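Local coordinates for free methionine-R-sulfoxide reductase (Saccharomyces cerevisiae, PDB 1F5M), which catalyses the thioredoxin-dependent reduction of the R-enantiomer of free methionine sulfoxide to methionine and takes part in protection against oxidative stress, at residues V40-N45 with L82-G87; S51-A56 with A67-T72; V62-A67 with E156-V161; S106-Q111 with G142-V147; G146-D151 with E164-L169. All coordinates share one frame; numbering follows the deposited sequence.

Contact 1 (V40-N45 with L82-G87)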
# COMPACT_ATOMS: atom_id res chain seq x y z
N VAL B 40 9.91 8.15 11.88
CA VAL B 40 9.37 9.24 11.10
C VAL B 40 9.28 8.83 9.63
O VAL B 40 8.72 9.56 8.83
CB VAL B 40 10.23 10.54 11.24
CG1 VAL B 40 10.40 10.91 12.74
CG2 VAL B 40 11.59 10.36 10.56
N ASN B 41 9.82 7.66 9.29
CA ASN B 41 9.77 7.22 7.89
C ASN B 41 8.35 7.34 7.33
O ASN B 41 7.41 6.65 7.76
CB ASN B 41 10.26 5.77 7.75
CG ASN B 41 10.40 5.38 6.29
OD1 ASN B 41 9.42 4.98 5.64
ND2 ASN B 41 11.60 5.54 5.75
N TRP B 42 8.19 8.20 6.33
CA TRP B 42 6.84 8.42 5.86
C TRP B 42 6.23 7.33 5.08
O TRP B 42 5.00 7.20 5.09
CB TRP B 42 6.69 9.72 5.09
CG TRP B 42 7.33 9.76 3.75
CD1 TRP B 42 8.51 10.37 3.42
CD2 TRP B 42 6.77 9.29 2.51
NE1 TRP B 42 8.71 10.31 2.06
CE2 TRP B 42 7.66 9.65 1.48
CE3 TRP B 42 5.59 8.60 2.17
CZ2 TRP B 42 7.42 9.35 0.13
CZ3 TRP B 42 5.35 8.30 0.82
CH2 TRP B 42 6.26 8.68 -0.17
N VAL B 43 7.06 6.52 4.41
CA VAL B 43 6.48 5.44 3.62
C VAL B 43 5.88 4.42 4.56
O VAL B 43 4.78 3.92 4.34
CB VAL B 43 7.53 4.73 2.69
CG1 VAL B 43 6.86 3.57 1.93
CG2 VAL B 43 8.08 5.73 1.66
N CYS B 44 6.62 4.05 5.60
CA CYS B 44 6.14 3.08 6.56
C CYS B 44 4.84 3.54 7.21
O CYS B 44 3.87 2.77 7.35
CB CYS B 44 7.22 2.87 7.62
SG CYS B 44 6.69 2.21 9.20
N ASN B 45 4.85 4.80 7.64
CA ASN B 45 3.71 5.38 8.31
C ASN B 45 2.49 5.51 7.40
O ASN B 45 1.39 5.21 7.83
CB ASN B 45 4.10 6.72 8.93
CG ASN B 45 5.07 6.57 10.11
OD1 ASN B 45 5.12 5.53 10.75
ND2 ASN B 45 5.84 7.62 10.39
N LEU B 82 2.21 9.27 -6.71
CA LEU B 82 1.50 8.15 -6.06
C LEU B 82 2.30 7.58 -4.88
O LEU B 82 3.48 7.25 -5.03
CB LEU B 82 1.30 7.02 -7.08
CG LEU B 82 0.05 6.12 -7.01
CD1 LEU B 82 0.39 4.74 -7.52
CD2 LEU B 82 -0.53 6.07 -5.66
N GLY B 83 1.63 7.46 -3.72
CA GLY B 83 2.21 6.91 -2.50
C GLY B 83 1.45 5.64 -2.14
O GLY B 83 0.70 5.12 -2.98
N PRO B 84 1.63 5.10 -0.91
CA PRO B 84 0.96 3.87 -0.45
C PRO B 84 -0.56 3.90 -0.47
O PRO B 84 -1.21 4.93 -0.11
CB PRO B 84 1.49 3.68 0.98
CG PRO B 84 2.85 4.34 0.94
CD PRO B 84 2.56 5.60 0.10
N PHE B 85 -1.14 2.77 -0.86
CA PHE B 85 -2.58 2.69 -0.92
C PHE B 85 -3.10 1.27 -0.84
O PHE B 85 -2.35 0.31 -1.04
CB PHE B 85 -3.08 3.29 -2.26
CG PHE B 85 -2.74 2.45 -3.49
CD1 PHE B 85 -3.56 1.39 -3.90
CD2 PHE B 85 -1.57 2.70 -4.21
CE1 PHE B 85 -3.21 0.57 -5.02
CE2 PHE B 85 -1.20 1.91 -5.33
CZ PHE B 85 -2.03 0.84 -5.74
N GLN B 86 -4.37 1.15 -0.51
CA GLN B 86 -5.06 -0.15 -0.53
C GLN B 86 -6.06 -0.01 -1.68
O GLN B 86 -6.78 1.00 -1.80
CB GLN B 86 -5.84 -0.46 0.77
CG GLN B 86 -5.04 -0.42 2.04
CD GLN B 86 -3.99 -1.53 2.10
OE1 GLN B 86 -2.85 -1.26 2.48
NE2 GLN B 86 -4.37 -2.75 1.76
N GLY B 87 -6.14 -1.02 -2.52
CA GLY B 87 -7.08 -0.94 -3.65
C GLY B 87 -6.46 -1.35 -4.98
O GLY B 87 -5.44 -2.03 -5.01
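The indole of W42 and the pyrrolidine ring of P84 meet at about a right angle, with P84 CD lying at the rim of the indole close to its plane, 3.9 Å from W42 CZ3. The indole therefore presents its six-membered end, not a face, to the proline. With chi1 at 71°, W42 CG sits between its own backbone N and carbonyl carbon, a tight setting that sends the long ring from the start of the helix across to strand 79-85. One face of the same indole is covered from within the segment by V43 CG2, 3.6 Å above the plane and nearer its periphery than its middle, which probably limits how far the ring can swing to that side.

P84 is the one residue of its strand segment whose side chain reaches the helix, and it touches two neighbours there. While P84 CD serves the tryptophan, P84 CG rests 3.9 Å from V43 O and 4.2 Å from V43 CG1, so the proline packs partly on backbone and partly on a methyl group. No hydrogen bond crosses the contact. Polar order is found at the helix start, where N41 is the N-cap: C44 N donates to N41 OD1 over 3.0 Å, nearly straight at 167° and in the carbonyl plane of the side-chain amide.

W42 also stacks on F179 near the C terminus, and G83 O makes a weak hydrogen bond to S47 of the second subunit. The capped first turn of helix 42-59 is thus packed against strand 79-85, which lies between strands 93-95 and 64-72 in the antiparallel sheet, the helix-on-sheet layering of a GAF domain.

Contact 2 (S51-A56 with A67-T72)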
# COMPACT_ATOMS: atom_id res chain seq x y z
N SER B 51 -3.83 1.08 5.30
CA SER B 51 -4.54 -0.12 5.73
C SER B 51 -5.61 0.19 6.82
O SER B 51 -6.69 -0.41 6.85
CB SER B 51 -3.51 -1.11 6.26
OG SER B 51 -4.14 -2.27 6.67
N LEU B 52 -5.31 1.12 7.71
CA LEU B 52 -6.21 1.53 8.80
C LEU B 52 -7.48 2.13 8.15
O LEU B 52 -8.61 1.69 8.44
CB LEU B 52 -5.52 2.61 9.69
CG LEU B 52 -4.48 2.08 10.70
CD1 LEU B 52 -3.83 3.23 11.53
CD2 LEU B 52 -5.20 1.08 11.63
N ILE B 53 -7.27 3.04 7.21
CA ILE B 53 -8.39 3.73 6.54
C ILE B 53 -9.26 2.74 5.77
O ILE B 53 -10.48 2.75 5.91
CB ILE B 53 -7.86 4.80 5.59
CG1 ILE B 53 -7.13 5.87 6.41
CG2 ILE B 53 -9.01 5.41 4.76
CD1 ILE B 53 -6.29 6.79 5.57
N TRP B 54 -8.62 1.84 5.04
CA TRP B 54 -9.30 0.87 4.21
C TRP B 54 -10.25 0.02 5.07
O TRP B 54 -11.44 -0.10 4.78
CB TRP B 54 -8.27 -0.07 3.50
CG TRP B 54 -8.99 -1.21 2.77
CD1 TRP B 54 -9.50 -2.35 3.31
CD2 TRP B 54 -9.36 -1.22 1.40
NE1 TRP B 54 -10.17 -3.08 2.37
CE2 TRP B 54 -10.10 -2.41 1.18
CE3 TRP B 54 -9.16 -0.33 0.33
CZ2 TRP B 54 -10.64 -2.74 -0.09
CZ3 TRP B 54 -9.69 -0.66 -0.93
CH2 TRP B 54 -10.42 -1.87 -1.12
N HIS B 55 -9.70 -0.60 6.12
CA HIS B 55 -10.48 -1.46 6.98
C HIS B 55 -11.55 -0.73 7.77
O HIS B 55 -12.62 -1.30 8.01
CB HIS B 55 -9.56 -2.24 7.90
CG HIS B 55 -8.74 -3.26 7.16
ND1 HIS B 55 -9.24 -4.49 6.78
CD2 HIS B 55 -7.50 -3.17 6.61
CE1 HIS B 55 -8.35 -5.11 6.02
NE2 HIS B 55 -7.29 -4.33 5.90
N ALA B 56 -11.27 0.48 8.21
CA ALA B 56 -12.29 1.26 8.93
C ALA B 56 -13.52 1.45 8.03
O ALA B 56 -14.68 1.20 8.44
CB ALA B 56 -11.76 2.62 9.33
N ALA B 67 -8.08 3.47 -0.94
CA ALA B 67 -7.78 4.31 0.22
C ALA B 67 -6.31 4.44 0.22
O ALA B 67 -5.57 3.43 0.37
CB ALA B 67 -8.30 3.68 1.55
N GLY B 68 -5.84 5.67 0.08
CA GLY B 68 -4.41 5.85 0.01
C GLY B 68 -3.92 7.26 -0.03
O GLY B 68 -4.64 8.21 0.33
N PHE B 69 -2.69 7.41 -0.50
CA PHE B 69 -2.03 8.72 -0.52
C PHE B 69 -1.25 9.11 -1.79
O PHE B 69 -0.79 8.23 -2.55
CB PHE B 69 -0.98 8.83 0.60
CG PHE B 69 -1.51 8.53 1.99
CD1 PHE B 69 -1.71 7.20 2.42
CD2 PHE B 69 -1.91 9.59 2.83
CE1 PHE B 69 -2.31 6.93 3.66
CE2 PHE B 69 -2.52 9.31 4.08
CZ PHE B 69 -2.72 7.99 4.48
N TYR B 70 -1.09 10.44 -1.95
CA TYR B 70 -0.25 11.04 -3.00
C TYR B 70 0.63 11.99 -2.20
O TYR B 70 0.19 12.49 -1.18
CB TYR B 70 -1.05 11.82 -4.03
CG TYR B 70 -1.66 10.92 -5.08
CD1 TYR B 70 -2.85 10.23 -4.83
CD2 TYR B 70 -1.01 10.69 -6.30
CE1 TYR B 70 -3.37 9.36 -5.76
CE2 TYR B 70 -1.54 9.80 -7.24
CZ TYR B 70 -2.71 9.14 -6.97
OH TYR B 70 -3.25 8.23 -7.89
N VAL B 71 1.85 12.26 -2.63
CA VAL B 71 2.70 13.13 -1.84
C VAL B 71 3.33 14.08 -2.82
O VAL B 71 3.55 13.73 -3.98
CB VAL B 71 3.81 12.33 -1.09
CG1 VAL B 71 3.17 11.26 -0.15
CG2 VAL B 71 4.72 11.67 -2.12
N THR B 72 3.60 15.28 -2.36
CA THR B 72 4.15 16.29 -3.24
C THR B 72 5.56 15.88 -3.64
O THR B 72 6.37 15.52 -2.79
CB THR B 72 4.13 17.68 -2.54
OG1 THR B 72 2.78 17.97 -2.15
CG2 THR B 72 4.62 18.80 -3.49
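Aliphatic packing carries most of this contact, and A67 CB is its central point on the strand. A67 CB points to the helix and meets I53 CG2 at 3.7 Å, with W54 CB, on the next residue of the helix, 4.2 Å from it. Backbone takes part as well, since W54 N is 4.0 Å from A67 CB. The small alanine is consistent with the close approach of helix and strand, 7.3 Å between the axes of the two short segments.

These segments run roughly antiparallel, at 147° between their N-to-C directions, as helix 42-59 lies over the six-stranded antiparallel sheet of the GAF fold and the chain then returns along strand 64-72. On the same side of that sheet, I148 and I150 of strand 144-152 continue the apolar layer, touching F69 and I53 respectively.

Aromatic contacts come from two rings. I53 divides its branches between partners: CG2, anti to the backbone N, goes to A67, whereas the CG1 arm (chi1 -64°) carries I53 CD1 along the strand to F69 CZ at 3.9 Å. That methyl approaches the phenyl ring at a slant. W54 uses the rim of its indole, where CE3 lies 4.1 Å from A67 N, near the ring plane. The helix also borders the dimer partner, S51 OG being hydrogen-bonded to G87 O of the second subunit.

Contact 3 (V62-A67 with E156-V161)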
# COMPACT_ATOMS: atom_id res chain seq x y z
N VAL B 62 -19.11 1.14 3.97
CA VAL B 62 -19.04 2.07 2.88
C VAL B 62 -18.30 1.19 1.85
O VAL B 62 -17.23 0.60 2.16
CB VAL B 62 -18.18 3.31 3.26
CG1 VAL B 62 -17.99 4.19 2.04
CG2 VAL B 62 -18.91 4.13 4.36
N ASP B 63 -18.85 1.07 0.65
CA ASP B 63 -18.24 0.20 -0.37
C ASP B 63 -17.06 0.89 -1.05
O ASP B 63 -17.12 1.23 -2.23
CB ASP B 63 -19.32 -0.19 -1.37
CG ASP B 63 -18.97 -1.39 -2.20
OD1 ASP B 63 -17.95 -2.10 -1.98
OD2 ASP B 63 -19.77 -1.67 -3.09
N ILE B 64 -15.98 1.12 -0.31
CA ILE B 64 -14.82 1.79 -0.89
C ILE B 64 -14.00 0.84 -1.78
O ILE B 64 -14.07 -0.38 -1.62
CB ILE B 64 -13.89 2.39 0.20
CG1 ILE B 64 -13.33 1.26 1.09
CG2 ILE B 64 -14.67 3.41 1.05
CD1 ILE B 64 -12.08 1.63 1.77
N ASN B 65 -13.28 1.42 -2.74
CA ASN B 65 -12.42 0.70 -3.66
C ASN B 65 -11.00 1.26 -3.65
O ASN B 65 -10.12 0.74 -4.32
CB ASN B 65 -12.96 0.69 -5.11
CG ASN B 65 -13.37 2.06 -5.63
OD1 ASN B 65 -14.18 2.75 -5.03
ND2 ASN B 65 -12.86 2.42 -6.80
N TRP B 66 -10.77 2.31 -2.87
CA TRP B 66 -9.40 2.81 -2.83
C TRP B 66 -9.22 3.66 -1.62
O TRP B 66 -10.12 4.45 -1.27
CB TRP B 66 -9.10 3.63 -4.05
CG TRP B 66 -7.69 3.64 -4.47
CD1 TRP B 66 -7.10 2.72 -5.31
CD2 TRP B 66 -6.69 4.61 -4.16
NE1 TRP B 66 -5.81 3.08 -5.54
CE2 TRP B 66 -5.51 4.23 -4.86
CE3 TRP B 66 -6.66 5.77 -3.39
CZ2 TRP B 66 -4.33 4.95 -4.81
CZ3 TRP B 66 -5.47 6.51 -3.33
CH2 TRP B 66 -4.32 6.10 -4.05
N ALA B 67 -8.08 3.47 -0.94
CA ALA B 67 -7.78 4.31 0.22
C ALA B 67 -6.31 4.44 0.22
O ALA B 67 -5.57 3.43 0.37
CB ALA B 67 -8.30 3.68 1.55
N GLU B 156 -22.32 9.61 -3.32
CA GLU B 156 -22.57 10.08 -1.97
C GLU B 156 -22.02 9.19 -0.86
O GLU B 156 -22.68 8.94 0.16
CB GLU B 156 -24.09 10.25 -1.77
CG GLU B 156 -24.76 11.27 -2.71
CD GLU B 156 -26.25 10.94 -3.02
OE1 GLU B 156 -26.80 11.48 -4.02
OE2 GLU B 156 -26.88 10.14 -2.28
N GLY B 157 -20.81 8.71 -1.02
CA GLY B 157 -20.30 7.86 0.05
C GLY B 157 -19.69 8.56 1.26
O GLY B 157 -19.54 7.92 2.29
N PHE B 158 -19.40 9.86 1.16
CA PHE B 158 -18.74 10.62 2.25
C PHE B 158 -19.44 11.90 2.73
O PHE B 158 -20.20 12.53 1.99
CB PHE B 158 -17.33 10.98 1.81
CG PHE B 158 -16.56 9.83 1.29
CD1 PHE B 158 -16.41 9.63 -0.08
CD2 PHE B 158 -16.00 8.91 2.17
CE1 PHE B 158 -15.71 8.50 -0.58
CE2 PHE B 158 -15.31 7.78 1.70
CZ PHE B 158 -15.16 7.57 0.31
N ASP B 159 -19.14 12.32 3.97
CA ASP B 159 -19.76 13.52 4.52
C ASP B 159 -18.74 14.26 5.40
O ASP B 159 -17.57 13.84 5.50
CB ASP B 159 -21.00 13.13 5.32
CG ASP B 159 -20.68 12.22 6.49
OD1 ASP B 159 -21.49 11.32 6.81
OD2 ASP B 159 -19.64 12.43 7.12
N HIS B 160 -19.16 15.34 6.04
CA HIS B 160 -18.20 16.10 6.84
C HIS B 160 -17.64 15.47 8.12
O HIS B 160 -16.72 16.04 8.72
CB HIS B 160 -18.74 17.50 7.11
CG HIS B 160 -18.70 18.38 5.90
ND1 HIS B 160 -19.59 18.24 4.86
CD2 HIS B 160 -17.79 19.30 5.50
CE1 HIS B 160 -19.24 19.04 3.87
NE2 HIS B 160 -18.15 19.69 4.23
N VAL B 161 -18.20 14.35 8.57
CA VAL B 161 -17.63 13.65 9.72
C VAL B 161 -16.35 12.98 9.19
O VAL B 161 -15.36 12.86 9.90
CB VAL B 161 -18.57 12.53 10.26
CG1 VAL B 161 -17.71 11.37 10.91
CG2 VAL B 161 -19.52 13.11 11.30
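V62 holds CG1 anti to its backbone N (chi1 174°), which turns that methyl toward G157 and F158; F158, with chi1 at -50°, brings the far end of its ring near V62 and I64. The two torsions bring together a branched aliphatic chain, an aromatic ring and a glycine backbone.

V62 CG1 is the atom that does most of the touching. V62 CG1 lies 4.0 Å from G157 O, an apolar approach to a backbone carbonyl, and 4.5 Å from F158 CE2. G157 contributes only backbone here, and its CA lies 6.6 Å from that of V62, the closest such pair between the segments. Deeper in, I64 CG2 approaches F158 CZ at 4.3 Å. Both methyl groups come to the ring obliquely, and with separations of this size the packing is modest.

No hydrogen bond links the two segments. Within V62-A67, D63 centres an inverse gamma turn, closed by a weak bond from I64 N to V62 O; the bend lies between the two aliphatic residues that touch F158. Beyond F158, D159 acts as N-cap of the helix: D159 OD2 accepts from V161 N at 2.8 Å, on the anti side and 30° out of the carboxylate plane.

N65 and W66 both face D151, a classic beta bulge in the pairing of strand 64-72 with strand 144-152. F158 also packs on I150 and C152 of the latter strand, while V62 and I64 lean on Y57 of helix 42-59, so the contact lies where these elements approach the start of helix 160-176.

Contact 4 (S106-Q111 with G142-V147)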
# COMPACT_ATOMS: atom_id res chain seq x y z
N SER B 106 -3.97 22.15 -4.64
CA SER B 106 -3.83 23.56 -4.98
C SER B 106 -4.65 24.51 -4.06
O SER B 106 -4.15 25.56 -3.64
CB SER B 106 -4.26 23.79 -6.43
OG SER B 106 -5.59 23.33 -6.61
N THR B 107 -5.88 24.12 -3.73
CA THR B 107 -6.74 24.96 -2.89
C THR B 107 -6.49 24.77 -1.40
O THR B 107 -6.92 25.60 -0.59
CB THR B 107 -8.26 24.67 -3.13
OG1 THR B 107 -8.60 23.40 -2.56
CG2 THR B 107 -8.59 24.65 -4.62
N LYS B 108 -5.79 23.70 -1.06
CA LYS B 108 -5.53 23.30 0.32
C LYS B 108 -6.83 23.08 1.09
O LYS B 108 -6.89 23.23 2.31
CB LYS B 108 -4.66 24.32 1.04
CG LYS B 108 -3.37 24.57 0.32
CD LYS B 108 -2.48 25.52 1.13
CE LYS B 108 -1.34 26.08 0.30
NZ LYS B 108 -0.61 27.03 1.22
N GLU B 109 -7.87 22.69 0.37
CA GLU B 109 -9.15 22.46 1.02
C GLU B 109 -9.65 21.06 0.68
O GLU B 109 -9.51 20.61 -0.44
CB GLU B 109 -10.21 23.45 0.50
CG GLU B 109 -10.02 24.87 0.92
CD GLU B 109 -10.16 25.05 2.40
OE1 GLU B 109 -11.04 24.39 3.03
OE2 GLU B 109 -9.40 25.87 2.95
N THR B 110 -10.26 20.40 1.67
CA THR B 110 -10.84 19.07 1.50
C THR B 110 -11.90 19.12 0.42
O THR B 110 -12.73 20.05 0.33
CB THR B 110 -11.45 18.59 2.82
OG1 THR B 110 -10.38 18.37 3.74
CG2 THR B 110 -12.32 17.27 2.66
N GLN B 111 -11.86 18.11 -0.43
CA GLN B 111 -12.83 18.00 -1.48
C GLN B 111 -13.72 16.82 -1.12
O GLN B 111 -13.23 15.71 -0.87
CB GLN B 111 -12.11 17.77 -2.81
CG GLN B 111 -11.08 18.88 -3.16
CD GLN B 111 -11.76 20.22 -3.50
OE1 GLN B 111 -12.55 20.29 -4.43
NE2 GLN B 111 -11.43 21.29 -2.76
N GLY B 142 2.66 25.34 6.37
CA GLY B 142 1.41 25.61 5.67
C GLY B 142 1.34 25.21 4.19
O GLY B 142 0.43 25.61 3.45
N LYS B 143 2.29 24.41 3.73
CA LYS B 143 2.26 23.99 2.33
C LYS B 143 1.66 22.57 2.23
O LYS B 143 1.60 21.87 3.23
CB LYS B 143 3.67 24.02 1.77
CG LYS B 143 4.35 25.39 1.90
CD LYS B 143 5.64 25.42 1.08
CE LYS B 143 6.22 26.85 0.95
NZ LYS B 143 7.34 26.98 -0.07
N THR B 144 1.21 22.17 1.05
CA THR B 144 0.64 20.82 0.86
C THR B 144 1.77 19.75 0.76
O THR B 144 2.60 19.80 -0.15
CB THR B 144 -0.19 20.77 -0.44
OG1 THR B 144 -1.30 21.69 -0.32
CG2 THR B 144 -0.67 19.34 -0.73
N LEU B 145 1.80 18.83 1.71
CA LEU B 145 2.82 17.75 1.72
C LEU B 145 2.34 16.56 0.86
O LEU B 145 3.12 15.78 0.31
CB LEU B 145 3.05 17.31 3.17
CG LEU B 145 3.70 18.37 4.08
CD1 LEU B 145 3.93 17.80 5.49
CD2 LEU B 145 5.02 18.77 3.47
N GLY B 146 1.01 16.44 0.78
CA GLY B 146 0.38 15.38 0.00
C GLY B 146 -1.11 15.35 0.31
O GLY B 146 -1.64 16.26 0.96
N VAL B 147 -1.80 14.32 -0.16
CA VAL B 147 -3.23 14.22 0.12
C VAL B 147 -3.60 12.82 0.54
O VAL B 147 -2.87 11.85 0.26
CB VAL B 147 -4.10 14.55 -1.12
CG1 VAL B 147 -3.81 15.95 -1.65
CG2 VAL B 147 -3.86 13.51 -2.20
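The turn that ends helix 99-107 is tied here to the loop leading into strand 144-152. K108 is the first residue to leave the helix, with positive phi, and its side chain reaches across to the loop. Its CG lies beside the backbone N (chi1 -56°), and from there the chain runs fully extended, so that NZ arrives at G142 O. The hydrogen bond from K108 NZ to G142 O measures 2.8 Å, with a C=O...donor angle of 154° and the donor tilted 23° from the carbonyl plane.

On the way the lysine chain passes obliquely over T144, whose OG1 is 3.6 Å from K108 CG. This is packing; the hydroxyl has its hydrogen bond with A105 O, in the last turn of helix 99-107. Farther out, K108 CE also grazes G142 O at 3.6 Å.

The turn has its own bracing: E109 N donates to T107 OG1 over 3.1 Å, an ST turn, and Q111 NE2 donates to E109 O.

T110 packs on V135 and P136 of strand 131-138, and its OG1 is hydrogen-bonded to E167 of helix 160-176. Strand 144-152 pairs on one flank with strand 131-138 and on the other with strand 64-72.

Contact 5 (G146-D151 with E164-L169)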
# COMPACT_ATOMS: atom_id res chain seq x y z
N GLY B 146 1.01 16.44 0.78
CA GLY B 146 0.38 15.38 0.00
C GLY B 146 -1.11 15.35 0.31
O GLY B 146 -1.64 16.26 0.96
N VAL B 147 -1.80 14.32 -0.16
CA VAL B 147 -3.23 14.22 0.12
C VAL B 147 -3.60 12.82 0.54
O VAL B 147 -2.87 11.85 0.26
CB VAL B 147 -4.10 14.55 -1.12
CG1 VAL B 147 -3.81 15.95 -1.65
CG2 VAL B 147 -3.86 13.51 -2.20
N ILE B 148 -4.72 12.74 1.25
CA ILE B 148 -5.30 11.48 1.67
C ILE B 148 -6.46 11.36 0.70
O ILE B 148 -7.28 12.28 0.58
CB ILE B 148 -5.85 11.54 3.09
CG1 ILE B 148 -4.76 12.00 4.07
CG2 ILE B 148 -6.37 10.18 3.48
CD1 ILE B 148 -5.23 12.02 5.53
N ASP B 149 -6.53 10.22 0.01
CA ASP B 149 -7.53 9.99 -1.03
C ASP B 149 -8.33 8.69 -0.84
O ASP B 149 -7.75 7.56 -0.73
CB ASP B 149 -6.78 9.97 -2.39
CG ASP B 149 -7.70 9.95 -3.63
OD1 ASP B 149 -8.92 10.19 -3.53
OD2 ASP B 149 -7.17 9.74 -4.75
N ILE B 150 -9.64 8.83 -0.75
CA ILE B 150 -10.50 7.63 -0.65
C ILE B 150 -11.53 7.59 -1.76
O ILE B 150 -12.25 8.60 -1.97
CB ILE B 150 -11.25 7.61 0.69
CG1 ILE B 150 -10.28 7.88 1.84
CG2 ILE B 150 -11.94 6.27 0.89
CD1 ILE B 150 -10.93 7.77 3.26
N ASP B 151 -11.64 6.45 -2.47
CA ASP B 151 -12.64 6.33 -3.57
C ASP B 151 -13.76 5.40 -3.09
O ASP B 151 -13.49 4.45 -2.34
CB ASP B 151 -12.09 5.67 -4.84
CG ASP B 151 -11.13 6.53 -5.61
OD1 ASP B 151 -10.70 7.57 -5.10
OD2 ASP B 151 -10.76 6.15 -6.75
N GLU B 164 -13.76 15.63 9.01
CA GLU B 164 -13.31 16.02 10.32
C GLU B 164 -12.26 15.03 10.81
O GLU B 164 -11.18 15.45 11.25
CB GLU B 164 -14.47 16.09 11.32
CG GLU B 164 -14.06 16.63 12.67
CD GLU B 164 -15.24 16.97 13.56
OE1 GLU B 164 -15.17 18.04 14.17
OE2 GLU B 164 -16.23 16.18 13.65
N PHE B 165 -12.56 13.74 10.75
CA PHE B 165 -11.58 12.74 11.20
C PHE B 165 -10.36 12.66 10.29
O PHE B 165 -9.23 12.47 10.77
CB PHE B 165 -12.20 11.34 11.35
CG PHE B 165 -12.84 11.10 12.73
CD1 PHE B 165 -14.24 11.16 12.90
CD2 PHE B 165 -12.04 10.85 13.86
CE1 PHE B 165 -14.84 10.98 14.17
CE2 PHE B 165 -12.62 10.66 15.17
CZ PHE B 165 -14.03 10.72 15.32
N LEU B 166 -10.54 12.81 8.98
CA LEU B 166 -9.37 12.69 8.12
C LEU B 166 -8.47 13.91 8.26
O LEU B 166 -7.26 13.81 8.05
CB LEU B 166 -9.76 12.50 6.66
CG LEU B 166 -10.43 11.17 6.35
CD1 LEU B 166 -10.94 11.20 4.89
CD2 LEU B 166 -9.45 10.04 6.52
N GLU B 167 -9.04 15.08 8.59
CA GLU B 167 -8.18 16.25 8.75
C GLU B 167 -7.40 16.11 10.06
O GLU B 167 -6.33 16.66 10.17
CB GLU B 167 -8.97 17.58 8.71
CG GLU B 167 -9.47 17.88 7.28
CD GLU B 167 -9.96 19.31 7.07
OE1 GLU B 167 -10.32 19.97 8.06
OE2 GLU B 167 -9.99 19.76 5.89
N LYS B 168 -7.92 15.37 11.04
CA LYS B 168 -7.18 15.18 12.29
C LYS B 168 -6.02 14.23 11.98
O LYS B 168 -4.89 14.42 12.46
CB LYS B 168 -8.03 14.51 13.34
CG LYS B 168 -9.01 15.44 14.05
CD LYS B 168 -10.01 14.61 14.89
CE LYS B 168 -10.98 15.54 15.62
NZ LYS B 168 -12.04 14.80 16.35
N LEU B 169 -6.32 13.24 11.15
CA LEU B 169 -5.33 12.24 10.76
C LEU B 169 -4.19 12.87 9.98
O LEU B 169 -3.04 12.47 10.13
CB LEU B 169 -5.97 11.14 9.91
CG LEU B 169 -5.01 10.03 9.42
CD1 LEU B 169 -4.37 9.31 10.63
CD2 LEU B 169 -5.79 9.02 8.57
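I148 leaves strand 146-151 pointing at helix 164-169, and its atoms meet the helix in succession. From CB the branch I148 CG2, anti to the backbone N, approaches L166 CD2 at 4.3 Å. The other arm, CG1, stands beside the backbone N (chi1 -55°) and continues extended, delivering CD1 to the helix surface. There I148 CD1 lies 3.7 Å from L166 O and 4.3 Å from L169 CD2, so this one methyl touches the backbone of L166 and the side chain of L169, three residues on.

I150, two residues along the same face of the strand, repeats these torsions closely and also leads with its terminal methyl. I150 CD1 lies 3.8 Å from L166 CD1, and the two chains cross at a slant. L166 therefore spreads its isopropyl fork between the isoleucines, CD1 to I150 and CD2 to I148. D149 between them has its CB on the other side of the strand.

No hydrogen bond crosses the contact, and apart from L166 O the atoms that touch are apolar; all four touching residues are buried. The axes of the two short segments stay 9.8 Å apart, at 144° between their N-to-C directions, a separation filled by the branched side chains. It is the helix-on-sheet core expected of a GAF domain.

Helix 160-176 packs beside two other helices: F165 on L25 and L29 of helix 21-36, and L169 on I53 of helix 42-59, which I148 and I150 also touch. To one flank of the strand, L166 and E167 reach V135 of strand 131-138; to the other, I148 touches F69 of strand 64-72.

From the N terminus, helix 42-59 opens two loops: contact 1 closes the longer one at strand 79-85, and contact 2 closes a shorter one within it, at strand 64-72. Contact 3 starts in the loop leading into that strand, shares A67 with contact 2, crosses both earlier contacts and spans the chain to the start of helix 160-176. Contact 4 lies within that span, joining the end of helix 99-107 to strand 144-152. Contact 5 begins on the residues where contact 4 ends, G146 and V147, and crosses contact 3. Hydrogen bonds between strands 79-85, 64-72 and 144-152 unite contacts 1, 2 and 5 into one helix-covered sheet.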